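Local coordinates for protein transcriptional regulator, LacI family (Burkholderia phymatum, PDB 2RGY) that probably regulates transcription in response to a small effector, perhaps a sugar, bound between the two lobes of its periplasmic-binding-protein-like domain, at residues A[9-14]-A[258-263]; A[27-32]-A[243-248]; A[252-257]-A[266-271]. All blocks are in the same frame, centred on the assembly; numbering follows the deposited sequence.

Contact 1: A[9-14]-A[258-263]; sequences GIIGLF and QCYGTK
Tyr260, in the last turn of helix 244-260, reaches to the start of strand 10-14, where Gly9 and Ile11 take most of the contact. This joins the helix end to the first strand of the N-terminal lobe's parallel sheet. The hydroxyl makes the closest touches: Tyr260 OH lies 3.5 Å from Gly9 C and 3.6 Å from Ile11 CG1. Ile11 CD1 is 3.8 Å from Tyr260 CE2, and the two side chains cross obliquely. With CG1 set beside the backbone N (chi1 -80°) and the branch then extended, the Ile11 ethyl arm leads toward the helix. Cys259 CB covers the centre of one ring face, 3.8 Å above its plane, and Arg39 makes a cation-pi contact with the ring. Although Tyr260 OH comes within 3.3 Å of Ile10 N, the angle is too poor for a hydrogen bond. The hydroxyl bonds instead to Asp69 OD2, which also accepts the N-H of Gly9. Between the segments there is only van der Waals contact, part of it apolar, and the two donors at one oxygen, the Gly9 N-H and the phenol hydroxyl, would be expected to favour the carboxylate form of Asp69.

Contact 2: A[27-32]-A[243-248]; sequences LKQTDL and PTAELT
Of the side chains that touch here, Gln29 alone carries a flat group, and its carboxamide forms no stack: the nearer approach is made by the methylene before it, Gln29 CG lying 3.7 Å from Ala245 O, while the amide carbon CD stays 4.2 Å from that same oxygen. The setting is the N-terminal lobe of a periplasmic-binding-protein-like fold, where helix 21-36, from the first beta-alpha unit of the lobe, packs beside helix 244-260, which enters from the other lobe. The two short helical segments run in roughly the same direction, with axes 9.2 Å apart at closest approach and a crossing angle of -35°. Gln29 and Thr248 face each other at the closest pair of backbones. With CG beside the backbone N (chi1 -76°), the Gln29 methylene lies against the Ala245 turn; a bend at chi2 then sets the direction of the amide. Gln29 CB meets Thr248 CG2 at 3.6 Å. That methyl also lies beside Thr30 OG1, whose hydroxyl is bonded within its own helix to Ile26 O; the two threonine side chains cross at about a right angle. Leu13 and Val252 adjoin Thr30. No hydrogen bond joins the two segments. Thr248 OG1 turns back along its helix and donates to Thr244 O at 2.8 Å, tilted 30° from the carbonyl plane, with Thr248 N arriving from the opposite face.

Contact 3: A[252-257]-A[266-271]; sequences VRWLIN and IFREFP
An irregular, largely extended segment, 266-271, touches helix segment 252-257 at its start, nearest at Ile266 and Trp254, whose CA atoms are 6.3 Å apart, and then diverges from it. Ile266 is the main side chain in the contact, and its terminal methyl CD1 presses on the helix, 3.5 Å from the backbone Trp254 N and 3.8 Å from Arg253 CB. Both torsions of the Ile266 arm are bent (chi1 -52°, chi2 -58°), which curls CD1 onto the helix and leaves CG1 at the edge of the indole, near its plane and 4.1 Å from Trp254 CD1. The indole thus meets two neighbours in different ways, an aliphatic chain at the edge and a guanidinium over one face. Arg268 supplies the second. Its NH2 lies over the indole face, 3.6 Å from Trp254 NE1, which sits at the guanidinium edge in its plane; the two planes are 73° apart. The charge is distant: Arg268 CZ is 5.0 Å from the centroid of the five-membered ring, a cation-pi attraction that is weak at most. Arg268 NH2 has a firmer partner in the carbonyl of Asp105, while Arg253 turns its NE to Glu33 in a salt bridge. The chain here is on its way back to strand 273-275 of the other lobe, consistent with one of the crossovers between lobes in periplasmic-binding-protein-like folds; strand 107-108 adjoins Ile266 and Arg268, and helix 21-36 packs against Val252 and Ile256.

Helix 244-260 takes part in all three contacts, using its first turns in contact 2, its middle in contact 3 and its C-terminal end in contact 1. Contacts 1 and 2 are partly buried and attach it to successive elements, strand 10-14 and helix 21-36, which themselves meet through Leu13 against Leu27 and Thr30. Contact 3 lies at the surface, where the returning chain covers another part of the helix. No contact has a hydrogen bond between its segments. Contact 1 relies on an aromatic ring tied to an outside acid, contact 2 on small aliphatic groups, and contact 3 on an isoleucine against the helix and an arginine over an indole face. Phe270 packs on Pro243 and Leu247, bringing contacts 2 and 3 together.

Contact 1: A[9-14]-A[258-263]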
ATOM      1  N   GLY A   9       9.740 -23.363 -12.411  1.00 20.46           N
ATOM      2  CA  GLY A   9      10.187 -22.844 -11.129  1.00 20.80           C
ATOM      3  C   GLY A   9       9.546 -21.513 -10.763  1.00 21.32           C
ATOM      4  O   GLY A   9      10.082 -20.766  -9.941  1.00 21.61           O
ATOM      5  N   ILE A  10       8.405 -21.217 -11.379  1.00 20.37           N
ATOM      6  CA  ILE A  10       7.683 -19.972 -11.119  1.00 19.73           C
ATOM      7  C   ILE A  10       6.200 -20.220 -10.895  1.00 17.32           C
ATOM      8  O   ILE A  10       5.574 -21.019 -11.596  1.00 16.87           O
ATOM      9  CB  ILE A  10       7.759 -18.976 -12.308  1.00 22.14           C
ATOM     10  CG1 ILE A  10       9.165 -18.925 -12.896  1.00 25.22           C
ATOM     11  CG2 ILE A  10       7.344 -17.596 -11.848  1.00 24.65           C
ATOM     12  CD1 ILE A  10      10.240 -18.637 -11.903  1.00 29.38           C
ATOM     13  N   ILE A  11       5.640 -19.530  -9.915  1.00 16.17           N
ATOM     14  CA  ILE A  11       4.222 -19.627  -9.647  1.00 16.99           C
ATOM     15  C   ILE A  11       3.669 -18.259 -10.006  1.00 17.88           C
ATOM     16  O   ILE A  11       4.296 -17.242  -9.727  1.00 18.27           O
ATOM     17  CB  ILE A  11       3.949 -19.976  -8.162  1.00 18.54           C
ATOM     18  CG1 ILE A  11       4.152 -21.481  -7.956  1.00 19.21           C
ATOM     19  CG2 ILE A  11       2.533 -19.567  -7.765  1.00 18.70           C
ATOM     20  CD1 ILE A  11       3.808 -21.977  -6.562  1.00 23.12           C
ATOM     21  N   GLY A  12       2.523 -18.227 -10.671  1.00 18.55           N
ATOM     22  CA  GLY A  12       1.946 -16.949 -11.046  1.00 18.82           C
ATOM     23  C   GLY A  12       0.994 -16.447  -9.982  1.00 18.94           C
ATOM     24  O   GLY A  12       0.390 -17.250  -9.279  1.00 20.11           O
ATOM     25  N   LEU A  13       0.862 -15.131  -9.856  1.00 16.95           N
ATOM     26  CA  LEU A  13      -0.026 -14.541  -8.862  1.00 17.49           C
ATOM     27  C   LEU A  13      -0.822 -13.363  -9.413  1.00 15.70           C
ATOM     28  O   LEU A  13      -0.246 -12.400  -9.914  1.00 15.18           O
ATOM     29  CB  LEU A  13       0.774 -14.058  -7.649  1.00 16.73           C
ATOM     30  CG  LEU A  13       0.028 -13.132  -6.678  1.00 17.23           C
ATOM     31  CD1 LEU A  13      -1.169 -13.849  -6.068  1.00 17.13           C
ATOM     32  CD2 LEU A  13       0.984 -12.676  -5.583  1.00 20.56           C
ATOM     33  N   PHE A  14      -2.143 -13.440  -9.324  1.00 15.75           N
ATOM     34  CA  PHE A  14      -2.964 -12.332  -9.781  1.00 16.65           C
ATOM     35  C   PHE A  14      -3.611 -11.621  -8.597  1.00 16.83           C
ATOM     36  O   PHE A  14      -4.193 -12.256  -7.718  1.00 16.88           O
ATOM     37  CB  PHE A  14      -4.085 -12.784 -10.709  1.00 14.85           C
ATOM     38  CG  PHE A  14      -5.044 -11.679 -11.053  1.00 17.37           C
ATOM     39  CD1 PHE A  14      -4.742 -10.772 -12.065  1.00 15.80           C
ATOM     40  CD2 PHE A  14      -6.226 -11.507 -10.320  1.00 17.34           C
ATOM     41  CE1 PHE A  14      -5.602  -9.697 -12.351  1.00 17.33           C
ATOM     42  CE2 PHE A  14      -7.095 -10.438 -10.592  1.00 17.88           C
ATOM     43  CZ  PHE A  14      -6.780  -9.530 -11.613  1.00 15.70           C
ATOM     44  N   GLN A 258       1.441 -29.422  -4.214  1.00 23.34           N
ATOM     45  CA  GLN A 258       0.991 -29.993  -5.477  1.00 25.22           C
ATOM     46  C   GLN A 258       2.001 -29.794  -6.606  1.00 24.71           C
ATOM     47  O   GLN A 258       2.182 -30.681  -7.445  1.00 25.68           O
ATOM     48  CB  GLN A 258      -0.336 -29.358  -5.902  1.00 26.89           C
ATOM     49  CG  GLN A 258      -1.261 -28.937  -4.770  1.00 31.01           C
ATOM     50  CD  GLN A 258      -1.817 -30.108  -3.983  1.00 33.65           C
ATOM     51  OE1 GLN A 258      -2.460 -30.996  -4.544  1.00 34.62           O
ATOM     52  NE2 GLN A 258      -1.587 -30.106  -2.668  1.00 32.33           N
ATOM     53  N   CYS A 259       2.652 -28.633  -6.623  1.00 23.12           N
ATOM     54  CA  CYS A 259       3.609 -28.281  -7.670  1.00 23.41           C
ATOM     55  C   CYS A 259       5.032 -28.786  -7.523  1.00 25.24           C
ATOM     56  O   CYS A 259       5.611 -29.303  -8.484  1.00 25.23           O
ATOM     57  CB  CYS A 259       3.706 -26.764  -7.821  1.00 23.40           C
ATOM     58  SG  CYS A 259       2.306 -25.943  -8.561  1.00 24.52           S
ATOM     59  N   TYR A 260       5.597 -28.628  -6.328  1.00 24.18           N
ATOM     60  CA  TYR A 260       6.982 -29.003  -6.116  1.00 23.04           C
ATOM     61  C   TYR A 260       7.319 -30.142  -5.162  1.00 23.50           C
ATOM     62  O   TYR A 260       8.491 -30.346  -4.847  1.00 25.91           O
ATOM     63  CB  TYR A 260       7.766 -27.755  -5.720  1.00 20.67           C
ATOM     64  CG  TYR A 260       7.526 -26.579  -6.648  1.00 19.21           C
ATOM     65  CD1 TYR A 260       7.845 -26.659  -7.999  1.00 20.52           C
ATOM     66  CD2 TYR A 260       7.004 -25.378  -6.169  1.00 18.96           C
ATOM     67  CE1 TYR A 260       7.656 -25.576  -8.852  1.00 22.16           C
ATOM     68  CE2 TYR A 260       6.813 -24.287  -7.015  1.00 20.20           C
ATOM     69  CZ  TYR A 260       7.143 -24.392  -8.357  1.00 19.44           C
ATOM     70  OH  TYR A 260       6.985 -23.314  -9.204  1.00 19.85           O
ATOM     71  N   GLY A 261       6.318 -30.873  -4.693  1.00 23.26           N
ATOM     72  CA  GLY A 261       6.606 -31.999  -3.827  1.00 23.77           C
ATOM     73  C   GLY A 261       6.922 -31.740  -2.365  1.00 24.36           C
ATOM     74  O   GLY A 261       7.437 -32.636  -1.682  1.00 24.35           O
ATOM     75  N   THR A 262       6.634 -30.537  -1.873  1.00 22.15           N
ATOM     76  CA  THR A 262       6.874 -30.236  -0.469  1.00 20.25           C
ATOM     77  C   THR A 262       5.824 -31.004   0.325  1.00 19.33           C
ATOM     78  O   THR A 262       4.875 -31.526  -0.252  1.00 18.86           O
ATOM     79  CB  THR A 262       6.706 -28.739  -0.178  1.00 20.59           C
ATOM     80  OG1 THR A 262       5.533 -28.259  -0.850  1.00 18.42           O
ATOM     81  CG2 THR A 262       7.914 -27.970  -0.656  1.00 15.86           C
ATOM     82  N   LYS A 263       5.995 -31.085   1.640  1.00 20.40           N
ATOM     83  CA  LYS A 263       5.027 -31.787   2.471  1.00 21.46           C
ATOM     84  C   LYS A 263       4.525 -30.956   3.652  1.00 22.10           C
ATOM     85  O   LYS A 263       4.549 -31.398   4.797  1.00 20.06           O
ATOM     86  CB  LYS A 263       5.604 -33.117   2.973  1.00 24.73           C
ATOM     87  CG  LYS A 263       5.154 -34.320   2.148  1.00 28.38           C
ATOM     88  CD  LYS A 263       6.038 -34.540   0.939  1.00 32.74           C
ATOM     89  CE  LYS A 263       5.286 -35.227  -0.214  1.00 34.45           C
ATOM     90  NZ  LYS A 263       4.549 -36.479   0.150  1.00 34.90           N
TER

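Contact 2: A[27-32]-A[243-248]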
ATOM      1  N   LEU A  27       0.953 -10.394  -1.464  1.00 17.52           N
ATOM      2  CA  LEU A  27       2.162 -10.400  -2.282  1.00 18.28           C
ATOM      3  C   LEU A  27       3.357 -10.828  -1.438  1.00 18.76           C
ATOM      4  O   LEU A  27       4.165 -11.661  -1.859  1.00 17.06           O
ATOM      5  CB  LEU A  27       2.440  -9.004  -2.854  1.00 21.61           C
ATOM      6  CG  LEU A  27       1.334  -8.332  -3.673  1.00 23.53           C
ATOM      7  CD1 LEU A  27       1.766  -6.929  -4.030  1.00 25.15           C
ATOM      8  CD2 LEU A  27       1.041  -9.145  -4.926  1.00 24.03           C
ATOM      9  N   LYS A  28       3.475 -10.251  -0.247  1.00 17.26           N
ATOM     10  CA  LYS A  28       4.593 -10.572   0.626  1.00 18.63           C
ATOM     11  C   LYS A  28       4.641 -12.052   0.992  1.00 18.35           C
ATOM     12  O   LYS A  28       5.678 -12.687   0.831  1.00 18.28           O
ATOM     13  CB  LYS A  28       4.538  -9.718   1.897  1.00 20.52           C
ATOM     14  CG  LYS A  28       5.661  -9.988   2.903  1.00 23.65           C
ATOM     15  CD  LYS A  28       5.492  -9.099   4.147  1.00 28.86           C
ATOM     16  CE  LYS A  28       6.456  -9.481   5.277  1.00 33.16           C
ATOM     17  NZ  LYS A  28       6.180  -8.713   6.549  1.00 33.23           N
ATOM     18  N   GLN A  29       3.529 -12.595   1.480  1.00 18.37           N
ATOM     19  CA  GLN A  29       3.472 -14.006   1.863  1.00 19.27           C
ATOM     20  C   GLN A  29       3.724 -14.952   0.697  1.00 17.97           C
ATOM     21  O   GLN A  29       4.347 -15.990   0.872  1.00 17.73           O
ATOM     22  CB  GLN A  29       2.122 -14.361   2.482  1.00 19.49           C
ATOM     23  CG  GLN A  29       1.937 -13.882   3.901  1.00 25.62           C
ATOM     24  CD  GLN A  29       3.085 -14.287   4.803  1.00 23.80           C
ATOM     25  OE1 GLN A  29       3.477 -15.451   4.857  1.00 25.93           O
ATOM     26  NE2 GLN A  29       3.631 -13.320   5.514  1.00 28.32           N
ATOM     27  N   THR A  30       3.223 -14.609  -0.487  1.00 17.32           N
ATOM     28  CA  THR A  30       3.432 -15.468  -1.645  1.00 18.20           C
ATOM     29  C   THR A  30       4.928 -15.475  -1.967  1.00 18.86           C
ATOM     30  O   THR A  30       5.526 -16.535  -2.138  1.00 20.60           O
ATOM     31  CB  THR A  30       2.635 -14.967  -2.875  1.00 20.16           C
ATOM     32  OG1 THR A  30       1.245 -14.855  -2.540  1.00 17.87           O
ATOM     33  CG2 THR A  30       2.782 -15.943  -4.038  1.00 20.29           C
ATOM     34  N   ASP A  31       5.530 -14.291  -2.034  1.00 20.46           N
ATOM     35  CA  ASP A  31       6.960 -14.156  -2.323  1.00 22.33           C
ATOM     36  C   ASP A  31       7.780 -14.946  -1.303  1.00 21.82           C
ATOM     37  O   ASP A  31       8.717 -15.659  -1.655  1.00 23.65           O
ATOM     38  CB  ASP A  31       7.359 -12.668  -2.290  1.00 24.47           C
ATOM     39  CG  ASP A  31       8.867 -12.447  -2.447  1.00 27.46           C
ATOM     40  OD1 ASP A  31       9.487 -13.090  -3.322  1.00 27.73           O
ATOM     41  OD2 ASP A  31       9.435 -11.608  -1.707  1.00 30.43           O
ATOM     42  N   LEU A  32       7.385 -14.821  -0.042  1.00 21.90           N
ATOM     43  CA  LEU A  32       8.037 -15.475   1.087  1.00 22.85           C
ATOM     44  C   LEU A  32       8.056 -17.000   0.993  1.00 21.71           C
ATOM     45  O   LEU A  32       9.115 -17.626   1.093  1.00 20.37           O
ATOM     46  CB  LEU A  32       7.331 -15.040   2.373  1.00 25.97           C
ATOM     47  CG  LEU A  32       8.140 -14.727   3.629  1.00 29.40           C
ATOM     48  CD1 LEU A  32       9.358 -13.899   3.260  1.00 30.49           C
ATOM     49  CD2 LEU A  32       7.258 -13.962   4.631  1.00 30.29           C
ATOM     50  N   PRO A 243      -7.520 -12.959   9.236  1.00 22.36           N
ATOM     51  CA  PRO A 243      -6.232 -13.660   9.148  1.00 23.40           C
ATOM     52  C   PRO A 243      -5.764 -13.851   7.712  1.00 22.48           C
ATOM     53  O   PRO A 243      -5.654 -14.971   7.229  1.00 21.56           O
ATOM     54  CB  PRO A 243      -6.526 -14.984   9.843  1.00 22.89           C
ATOM     55  CG  PRO A 243      -7.896 -15.283   9.336  1.00 23.62           C
ATOM     56  CD  PRO A 243      -8.617 -13.926   9.418  1.00 23.03           C
ATOM     57  N   THR A 244      -5.467 -12.744   7.050  1.00 23.21           N
ATOM     58  CA  THR A 244      -5.033 -12.763   5.662  1.00 23.09           C
ATOM     59  C   THR A 244      -3.656 -13.371   5.438  1.00 22.20           C
ATOM     60  O   THR A 244      -3.461 -14.122   4.485  1.00 24.06           O
ATOM     61  CB  THR A 244      -5.066 -11.337   5.086  1.00 23.44           C
ATOM     62  OG1 THR A 244      -6.429 -10.893   5.039  1.00 23.86           O
ATOM     63  CG2 THR A 244      -4.464 -11.297   3.685  1.00 22.45           C
ATOM     64  N   ALA A 245      -2.703 -13.047   6.301  1.00 21.71           N
ATOM     65  CA  ALA A 245      -1.354 -13.591   6.161  1.00 22.75           C
ATOM     66  C   ALA A 245      -1.363 -15.113   6.318  1.00 22.77           C
ATOM     67  O   ALA A 245      -0.722 -15.822   5.542  1.00 22.16           O
ATOM     68  CB  ALA A 245      -0.424 -12.966   7.185  1.00 22.53           C
ATOM     69  N   GLU A 246      -2.099 -15.606   7.313  1.00 23.02           N
ATOM     70  CA  GLU A 246      -2.177 -17.045   7.571  1.00 24.07           C
ATOM     71  C   GLU A 246      -2.846 -17.830   6.448  1.00 22.73           C
ATOM     72  O   GLU A 246      -2.351 -18.876   6.042  1.00 20.63           O
ATOM     73  CB  GLU A 246      -2.923 -17.324   8.884  1.00 26.54           C
ATOM     74  CG  GLU A 246      -2.243 -16.786  10.135  1.00 31.70           C
ATOM     75  CD  GLU A 246      -2.817 -15.446  10.571  1.00 35.98           C
ATOM     76  OE1 GLU A 246      -2.722 -14.470   9.796  1.00 38.03           O
ATOM     77  OE2 GLU A 246      -3.378 -15.373  11.688  1.00 38.16           O
ATOM     78  N   LEU A 247      -3.975 -17.334   5.955  1.00 22.31           N
ATOM     79  CA  LEU A 247      -4.674 -18.030   4.882  1.00 21.95           C
ATOM     80  C   LEU A 247      -3.835 -18.034   3.610  1.00 20.46           C
ATOM     81  O   LEU A 247      -3.795 -19.034   2.891  1.00 20.66           O
ATOM     82  CB  LEU A 247      -6.046 -17.391   4.631  1.00 24.21           C
ATOM     83  CG  LEU A 247      -7.108 -17.734   5.691  1.00 28.68           C
ATOM     84  CD1 LEU A 247      -8.366 -16.904   5.475  1.00 28.19           C
ATOM     85  CD2 LEU A 247      -7.435 -19.228   5.629  1.00 28.61           C
ATOM     86  N   THR A 248      -3.144 -16.932   3.345  1.00 18.35           N
ATOM     87  CA  THR A 248      -2.303 -16.844   2.159  1.00 18.80           C
ATOM     88  C   THR A 248      -1.139 -17.829   2.297  1.00 18.41           C
ATOM     89  O   THR A 248      -0.826 -18.579   1.377  1.00 18.42           O
ATOM     90  CB  THR A 248      -1.726 -15.420   1.960  1.00 18.57           C
ATOM     91  OG1 THR A 248      -2.792 -14.477   1.802  1.00 18.07           O
ATOM     92  CG2 THR A 248      -0.849 -15.381   0.728  1.00 18.51           C
TER

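Contact 3: A[252-257]-A[266-271]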
ATOM      1  N   VAL A 252      -0.780 -20.800  -0.363  1.00 16.60           N
ATOM      2  CA  VAL A 252       0.417 -20.936  -1.178  1.00 15.96           C
ATOM      3  C   VAL A 252       1.179 -22.227  -0.866  1.00 17.52           C
ATOM      4  O   VAL A 252       1.740 -22.841  -1.765  1.00 16.65           O
ATOM      5  CB  VAL A 252       1.338 -19.713  -1.013  1.00 15.06           C
ATOM      6  CG1 VAL A 252       2.613 -19.910  -1.807  1.00 16.21           C
ATOM      7  CG2 VAL A 252       0.616 -18.461  -1.505  1.00 16.69           C
ATOM      8  N   ARG A 253       1.199 -22.639   0.399  1.00 17.27           N
ATOM      9  CA  ARG A 253       1.875 -23.883   0.768  1.00 17.01           C
ATOM     10  C   ARG A 253       1.158 -25.075   0.133  1.00 17.40           C
ATOM     11  O   ARG A 253       1.800 -25.998  -0.371  1.00 17.57           O
ATOM     12  CB  ARG A 253       1.918 -24.041   2.286  1.00 17.13           C
ATOM     13  CG  ARG A 253       2.961 -23.150   2.936  1.00 16.60           C
ATOM     14  CD  ARG A 253       2.985 -23.310   4.445  1.00 19.77           C
ATOM     15  NE  ARG A 253       4.100 -22.569   5.028  1.00 20.83           N
ATOM     16  CZ  ARG A 253       4.329 -22.458   6.330  1.00 23.49           C
ATOM     17  NH1 ARG A 253       3.513 -23.036   7.202  1.00 21.05           N
ATOM     18  NH2 ARG A 253       5.379 -21.777   6.758  1.00 25.04           N
ATOM     19  N   TRP A 254      -0.170 -25.042   0.151  1.00 14.71           N
ATOM     20  CA  TRP A 254      -0.976 -26.103  -0.438  1.00 17.32           C
ATOM     21  C   TRP A 254      -0.607 -26.236  -1.912  1.00 18.32           C
ATOM     22  O   TRP A 254      -0.405 -27.341  -2.414  1.00 17.74           O
ATOM     23  CB  TRP A 254      -2.463 -25.772  -0.320  1.00 15.69           C
ATOM     24  CG  TRP A 254      -3.360 -26.825  -0.897  1.00 16.76           C
ATOM     25  CD1 TRP A 254      -3.720 -28.004  -0.307  1.00 17.47           C
ATOM     26  CD2 TRP A 254      -3.999 -26.806  -2.182  1.00 17.10           C
ATOM     27  NE1 TRP A 254      -4.545 -28.721  -1.148  1.00 19.01           N
ATOM     28  CE2 TRP A 254      -4.730 -28.007  -2.308  1.00 18.69           C
ATOM     29  CE3 TRP A 254      -4.024 -25.890  -3.247  1.00 16.55           C
ATOM     30  CZ2 TRP A 254      -5.480 -28.321  -3.457  1.00 17.44           C
ATOM     31  CZ3 TRP A 254      -4.772 -26.200  -4.393  1.00 15.98           C
ATOM     32  CH2 TRP A 254      -5.487 -27.405  -4.484  1.00 17.94           C
ATOM     33  N   LEU A 255      -0.503 -25.095  -2.589  1.00 16.86           N
ATOM     34  CA  LEU A 255      -0.160 -25.067  -4.006  1.00 17.71           C
ATOM     35  C   LEU A 255       1.259 -25.584  -4.236  1.00 17.78           C
ATOM     36  O   LEU A 255       1.513 -26.340  -5.169  1.00 18.32           O
ATOM     37  CB  LEU A 255      -0.300 -23.638  -4.540  1.00 16.92           C
ATOM     38  CG  LEU A 255      -0.090 -23.424  -6.039  1.00 18.18           C
ATOM     39  CD1 LEU A 255      -1.108 -24.255  -6.811  1.00 18.87           C
ATOM     40  CD2 LEU A 255      -0.222 -21.942  -6.377  1.00 14.41           C
ATOM     41  N   ILE A 256       2.182 -25.183  -3.375  1.00 16.75           N
ATOM     42  CA  ILE A 256       3.563 -25.620  -3.504  1.00 18.02           C
ATOM     43  C   ILE A 256       3.662 -27.144  -3.337  1.00 17.62           C
ATOM     44  O   ILE A 256       4.439 -27.795  -4.035  1.00 18.89           O
ATOM     45  CB  ILE A 256       4.471 -24.851  -2.494  1.00 18.38           C
ATOM     46  CG1 ILE A 256       4.568 -23.378  -2.933  1.00 18.00           C
ATOM     47  CG2 ILE A 256       5.857 -25.476  -2.432  1.00 17.38           C
ATOM     48  CD1 ILE A 256       5.412 -22.490  -2.030  1.00 18.12           C
ATOM     49  N   ASN A 257       2.852 -27.715  -2.446  1.00 18.03           N
ATOM     50  CA  ASN A 257       2.836 -29.167  -2.246  1.00 19.88           C
ATOM     51  C   ASN A 257       2.519 -29.864  -3.577  1.00 21.23           C
ATOM     52  O   ASN A 257       3.227 -30.772  -4.014  1.00 22.10           O
ATOM     53  CB  ASN A 257       1.759 -29.564  -1.224  1.00 19.60           C
ATOM     54  CG  ASN A 257       2.184 -29.329   0.215  1.00 20.89           C
ATOM     55  OD1 ASN A 257       1.409 -29.571   1.144  1.00 22.13           O
ATOM     56  ND2 ASN A 257       3.410 -28.865   0.411  1.00 16.83           N
ATOM     57  N   ILE A 266      -1.343 -28.488   5.996  1.00 23.51           N
ATOM     58  CA  ILE A 266      -2.170 -27.337   5.637  1.00 22.25           C
ATOM     59  C   ILE A 266      -3.319 -27.075   6.611  1.00 22.45           C
ATOM     60  O   ILE A 266      -4.073 -27.986   6.942  1.00 22.07           O
ATOM     61  CB  ILE A 266      -2.752 -27.529   4.221  1.00 21.09           C
ATOM     62  CG1 ILE A 266      -1.625 -27.869   3.242  1.00 19.89           C
ATOM     63  CG2 ILE A 266      -3.484 -26.272   3.770  1.00 23.11           C
ATOM     64  CD1 ILE A 266      -0.534 -26.827   3.170  1.00 18.46           C
ATOM     65  N   PHE A 267      -3.443 -25.826   7.063  1.00 21.55           N
ATOM     66  CA  PHE A 267      -4.516 -25.427   7.981  1.00 21.69           C
ATOM     67  C   PHE A 267      -5.418 -24.394   7.304  1.00 22.14           C
ATOM     68  O   PHE A 267      -4.929 -23.466   6.651  1.00 21.14           O
ATOM     69  CB  PHE A 267      -3.914 -24.883   9.274  1.00 22.69           C
ATOM     70  CG  PHE A 267      -2.953 -25.842   9.920  1.00 26.02           C
ATOM     71  CD1 PHE A 267      -1.647 -25.968   9.437  1.00 25.80           C
ATOM     72  CD2 PHE A 267      -3.375 -26.684  10.949  1.00 27.14           C
ATOM     73  CE1 PHE A 267      -0.769 -26.930   9.963  1.00 27.69           C
ATOM     74  CE2 PHE A 267      -2.509 -27.655  11.489  1.00 28.50           C
ATOM     75  CZ  PHE A 267      -1.203 -27.776  10.992  1.00 27.81           C
ATOM     76  N   ARG A 268      -6.729 -24.568   7.455  1.00 22.70           N
ATOM     77  CA  ARG A 268      -7.721 -23.693   6.819  1.00 24.17           C
ATOM     78  C   ARG A 268      -8.642 -22.936   7.774  1.00 26.04           C
ATOM     79  O   ARG A 268      -9.551 -22.228   7.327  1.00 25.84           O
ATOM     80  CB  ARG A 268      -8.600 -24.525   5.877  1.00 23.50           C
ATOM     81  CG  ARG A 268      -7.835 -25.250   4.793  1.00 25.02           C
ATOM     82  CD  ARG A 268      -8.579 -26.487   4.315  1.00 23.65           C
ATOM     83  NE  ARG A 268      -7.813 -27.184   3.294  1.00 21.51           N
ATOM     84  CZ  ARG A 268      -7.658 -26.735   2.055  1.00 23.66           C
ATOM     85  NH1 ARG A 268      -8.233 -25.595   1.689  1.00 21.76           N
ATOM     86  NH2 ARG A 268      -6.900 -27.407   1.195  1.00 22.77           N
ATOM     87  N   GLU A 269      -8.424 -23.086   9.076  1.00 26.83           N
ATOM     88  CA  GLU A 269      -9.283 -22.426  10.060  1.00 28.17           C
ATOM     89  C   GLU A 269      -8.536 -21.459  10.960  1.00 27.45           C
ATOM     90  O   GLU A 269      -7.644 -21.860  11.707  1.00 26.24           O
ATOM     91  CB  GLU A 269      -9.978 -23.471  10.941  1.00 31.15           C
ATOM     92  CG  GLU A 269     -10.855 -24.465  10.173  1.00 38.37           C
ATOM     93  CD  GLU A 269     -11.921 -23.770   9.341  1.00 41.44           C
ATOM     94  OE1 GLU A 269     -12.569 -22.846   9.875  1.00 44.28           O
ATOM     95  OE2 GLU A 269     -12.111 -24.140   8.156  1.00 43.65           O
ATOM     96  N   PHE A 270      -8.904 -20.188  10.888  1.00 26.44           N
ATOM     97  CA  PHE A 270      -8.283 -19.184  11.732  1.00 27.11           C
ATOM     98  C   PHE A 270      -9.374 -18.307  12.294  1.00 27.17           C
ATOM     99  O   PHE A 270     -10.387 -18.059  11.637  1.00 27.86           O
ATOM    100  CB  PHE A 270      -7.260 -18.379  10.947  1.00 26.69           C
ATOM    101  CG  PHE A 270      -6.171 -19.228  10.378  1.00 28.53           C
ATOM    102  CD1 PHE A 270      -6.218 -19.636   9.046  1.00 28.33           C
ATOM    103  CD2 PHE A 270      -5.141 -19.698  11.199  1.00 27.61           C
ATOM    104  CE1 PHE A 270      -5.252 -20.505   8.529  1.00 30.34           C
ATOM    105  CE2 PHE A 270      -4.161 -20.576  10.697  1.00 29.34           C
ATOM    106  CZ  PHE A 270      -4.218 -20.982   9.359  1.00 29.39           C
ATOM    107  N   PRO A 271      -9.200 -17.846  13.536  1.00 26.78           N
ATOM    108  CA  PRO A 271     -10.262 -17.011  14.078  1.00 27.67           C
ATOM    109  C   PRO A 271     -10.231 -15.566  13.612  1.00 27.16           C
ATOM    110  O   PRO A 271      -9.188 -15.020  13.247  1.00 24.97           O
ATOM    111  CB  PRO A 271     -10.067 -17.155  15.590  1.00 27.06           C
ATOM    112  CG  PRO A 271      -8.587 -17.243  15.718  1.00 28.73           C
ATOM    113  CD  PRO A 271      -8.198 -18.175  14.569  1.00 28.50           C
TER